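Local coordinates for DUF871 domain-containing protein (Enterococcus faecalis, PDB 2P0O) that is of unknown function but probably cleaves 6-phospho-N-acetylmuramic acid from cell-wall-derived sugars, at residues 290-298 / 307-317. Numbering follows the deposited sequence.
Sequences ATIESEQTE and IDNEKYGRYMG
I292 sits at the heart of this contact, in the loop that leads into strand 304-308, and lays its branches over the end of that strand and the turn beyond it. I292 CG2 rests 3.6 Å from D308 O, and I292 CD1 meets I307 CD1 at 3.9 Å, the two isoleucines crossing nearly at right angles. Selenomethionine M316 packs on the same side chain: M316 CG, anti to its own backbone N (chi1 170°), lies 3.8 Å from I292 CG1, and SE lies against the backbone at T291 and I292. R257 of helix 255-258 also touches both isoleucines.

One direct hydrogen bond joins the backbones, E310 N to I292 O (2.8 Å). It is bent at the hydrogen, 135°, though the donor lies almost in line with the carbonyl. E310 is the first residue of the 3-10 turn after the strand, and N309 shapes the same corner: its OD1 takes the NH of K311 through an in-plane lone pair, an Asx turn. The other end of that amide, ND2, is spoken for by N333 OD1 and E330 O, so the flat group is held at both ends. N333 also grips the loop, bonding to E293 O and E295 N.

Toward solvent the link turns watery. One water bridges S294 N and E310 OE2; another joins S294 OG to K311 NZ. Beside the first, E293 OE1 comes within 2.8 Å of E310 OE2, two acceptors with carboxylate planes 38° apart. Such closeness suggests that a proton may be shared there, or that the two exposed side chains are imprecisely placed. Across this contact, then, the irregular loop is held to the outer end of the C-terminal domain's antiparallel sheet by I292's apolar contacts and one backbone bond, while the water-bridged polar groups on its solvent side are probably joined more loosely.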
# COMPACT_ATOMS: atom_id res chain seq x y z
N ALA A 290 1.53 -32.25 -23.83
CA ALA A 290 2.17 -32.16 -25.14
C ALA A 290 1.32 -31.29 -26.08
O ALA A 290 1.32 -30.06 -25.94
CB ALA A 290 2.42 -33.56 -25.72
N THR A 291 0.60 -31.93 -27.01
CA THR A 291 -0.42 -31.27 -27.83
C THR A 291 -1.50 -30.61 -26.96
O THR A 291 -2.05 -31.25 -26.06
CB THR A 291 -1.11 -32.28 -28.77
OG1 THR A 291 -0.11 -32.99 -29.52
CG2 THR A 291 -2.04 -31.58 -29.76
N ILE A 292 -1.79 -29.33 -27.21
CA ILE A 292 -2.93 -28.65 -26.58
C ILE A 292 -4.11 -28.75 -27.53
O ILE A 292 -4.15 -28.11 -28.57
CB ILE A 292 -2.62 -27.14 -26.26
CG1 ILE A 292 -1.30 -26.98 -25.47
CG2 ILE A 292 -3.83 -26.46 -25.53
CD1 ILE A 292 -1.27 -27.74 -24.12
N GLU A 293 -5.08 -29.59 -27.17
CA GLU A 293 -6.27 -29.76 -27.98
C GLU A 293 -7.22 -28.59 -27.80
O GLU A 293 -7.21 -27.93 -26.76
CB GLU A 293 -6.98 -31.05 -27.58
CG GLU A 293 -6.03 -32.21 -27.33
CD GLU A 293 -5.73 -33.05 -28.57
OE1 GLU A 293 -5.36 -32.47 -29.62
OE2 GLU A 293 -5.86 -34.29 -28.51
N SER A 294 -8.03 -28.33 -28.81
CA SER A 294 -9.16 -27.42 -28.68
C SER A 294 -10.09 -27.81 -27.52
O SER A 294 -10.53 -28.96 -27.44
CB SER A 294 -9.96 -27.45 -29.99
OG SER A 294 -10.92 -26.42 -30.01
N GLU A 295 -10.38 -26.88 -26.61
CA GLU A 295 -11.27 -27.21 -25.47
C GLU A 295 -12.48 -26.26 -25.44
O GLU A 295 -13.40 -26.44 -26.24
CB GLU A 295 -10.47 -27.25 -24.16
CG GLU A 295 -11.19 -27.87 -23.00
CD GLU A 295 -10.40 -27.83 -21.70
OE1 GLU A 295 -10.01 -26.71 -21.27
OE2 GLU A 295 -10.18 -28.91 -21.09
N GLN A 296 -12.47 -25.26 -24.56
CA GLN A 296 -13.41 -24.14 -24.64
C GLN A 296 -12.67 -22.93 -25.19
O GLN A 296 -11.57 -22.61 -24.72
CB GLN A 296 -13.95 -23.80 -23.26
CG GLN A 296 -15.08 -24.69 -22.83
CD GLN A 296 -15.52 -24.46 -21.39
OE1 GLN A 296 -15.35 -23.36 -20.84
NE2 GLN A 296 -16.07 -25.49 -20.77
N THR A 297 -13.27 -22.24 -26.15
CA THR A 297 -12.68 -21.05 -26.73
C THR A 297 -13.72 -19.93 -26.67
O THR A 297 -14.29 -19.57 -27.69
CB THR A 297 -12.21 -21.29 -28.18
OG1 THR A 297 -13.33 -21.59 -29.01
CG2 THR A 297 -11.25 -22.47 -28.24
N GLU A 298 -13.96 -19.40 -25.47
CA GLU A 298 -14.98 -18.38 -25.26
C GLU A 298 -14.40 -16.96 -25.28
O GLU A 298 -13.19 -16.79 -25.38
CB GLU A 298 -15.71 -18.65 -23.95
CG GLU A 298 -16.26 -20.04 -23.89
CD GLU A 298 -17.50 -20.19 -24.77
OE1 GLU A 298 -18.60 -19.90 -24.25
OE2 GLU A 298 -17.38 -20.59 -25.96
N ILE A 307 -4.71 -20.49 -22.94
CA ILE A 307 -3.59 -21.22 -23.52
C ILE A 307 -3.87 -21.42 -25.01
O ILE A 307 -4.99 -21.83 -25.39
CB ILE A 307 -3.29 -22.58 -22.76
CG1 ILE A 307 -1.99 -23.21 -23.24
CG2 ILE A 307 -4.46 -23.59 -22.87
CD1 ILE A 307 -1.46 -24.29 -22.31
N ASP A 308 -2.88 -21.12 -25.85
CA ASP A 308 -3.04 -21.31 -27.29
C ASP A 308 -3.13 -22.79 -27.63
O ASP A 308 -2.30 -23.59 -27.17
CB ASP A 308 -1.89 -20.66 -28.04
CG ASP A 308 -2.02 -19.14 -28.13
OD1 ASP A 308 -2.98 -18.55 -27.56
OD2 ASP A 308 -1.16 -18.53 -28.82
N ASN A 309 -4.15 -23.19 -28.41
CA ASN A 309 -4.27 -24.61 -28.74
C ASN A 309 -3.51 -24.96 -30.03
O ASN A 309 -2.81 -24.10 -30.59
CB ASN A 309 -5.74 -25.11 -28.73
CG ASN A 309 -6.63 -24.38 -29.74
OD1 ASN A 309 -6.32 -24.30 -30.94
ND2 ASN A 309 -7.76 -23.86 -29.26
N GLU A 310 -3.66 -26.21 -30.50
CA GLU A 310 -2.92 -26.70 -31.67
C GLU A 310 -3.26 -25.94 -32.96
O GLU A 310 -2.46 -25.95 -33.92
CB GLU A 310 -3.12 -28.22 -31.84
CG GLU A 310 -4.51 -28.64 -32.31
CD GLU A 310 -4.75 -30.15 -32.23
OE1 GLU A 310 -3.99 -30.96 -32.83
OE2 GLU A 310 -5.74 -30.55 -31.58
N LYS A 311 -4.42 -25.29 -32.99
CA LYS A 311 -4.82 -24.51 -34.18
C LYS A 311 -3.97 -23.28 -34.36
O LYS A 311 -3.96 -22.72 -35.44
CB LYS A 311 -6.30 -24.09 -34.15
CG LYS A 311 -7.27 -25.25 -34.29
CD LYS A 311 -8.70 -24.82 -34.13
CE LYS A 311 -9.61 -26.03 -34.22
NZ LYS A 311 -11.03 -25.64 -34.12
N TYR A 312 -3.25 -22.86 -33.32
CA TYR A 312 -2.39 -21.68 -33.39
C TYR A 312 -0.99 -22.06 -33.83
O TYR A 312 -0.08 -21.23 -33.75
CB TYR A 312 -2.35 -20.92 -32.05
CG TYR A 312 -2.66 -19.44 -32.18
CD1 TYR A 312 -2.21 -18.72 -33.29
CD2 TYR A 312 -3.41 -18.75 -31.20
CE1 TYR A 312 -2.48 -17.36 -33.42
CE2 TYR A 312 -3.71 -17.40 -31.33
CZ TYR A 312 -3.23 -16.70 -32.46
OH TYR A 312 -3.48 -15.35 -32.64
N GLY A 313 -0.82 -23.30 -34.28
CA GLY A 313 0.43 -23.75 -34.88
C GLY A 313 1.60 -23.56 -33.94
O GLY A 313 1.55 -24.01 -32.81
N ARG A 314 2.63 -22.83 -34.38
CA ARG A 314 3.82 -22.65 -33.54
C ARG A 314 3.58 -21.88 -32.24
O ARG A 314 4.40 -21.93 -31.33
CB ARG A 314 5.01 -22.11 -34.34
CG ARG A 314 5.01 -20.61 -34.59
CD ARG A 314 6.45 -20.08 -34.64
NE ARG A 314 6.47 -18.64 -34.86
CZ ARG A 314 6.85 -18.05 -35.99
NH1 ARG A 314 6.81 -16.72 -36.09
NH2 ARG A 314 7.27 -18.79 -37.02
N TYR A 315 2.45 -21.19 -32.14
CA TYR A 315 2.07 -20.56 -30.87
C TYR A 315 1.37 -21.47 -29.86
O TYR A 315 1.11 -21.04 -28.74
CB TYR A 315 1.30 -19.22 -31.08
CG TYR A 315 2.23 -18.21 -31.69
CD1 TYR A 315 3.14 -17.51 -30.90
CD2 TYR A 315 2.24 -17.98 -33.07
CE1 TYR A 315 4.04 -16.62 -31.45
CE2 TYR A 315 3.14 -17.07 -33.64
CZ TYR A 315 4.04 -16.40 -32.82
OH TYR A 315 4.93 -15.50 -33.33
N MSE A 316 1.06 -22.71 -30.26
CA MSE A 316 0.41 -23.65 -29.35
C MSE A 316 1.14 -23.72 -28.00
O MSE A 316 2.36 -23.90 -27.97
CB MSE A 316 0.34 -25.06 -29.95
CG MSE A 316 -0.12 -26.11 -28.95
SE MSE A 316 0.06 -27.92 -29.69
CE MSE A 316 2.03 -28.16 -29.58
N GLY A 317 0.39 -23.54 -26.92
CA GLY A 317 0.93 -23.61 -25.58
C GLY A 317 1.32 -22.27 -24.96
O GLY A 317 1.64 -22.22 -23.78
O HOH W 1 -11.41 -24.55 -31.73
O HOH W 2 -7.95 -29.46 -31.32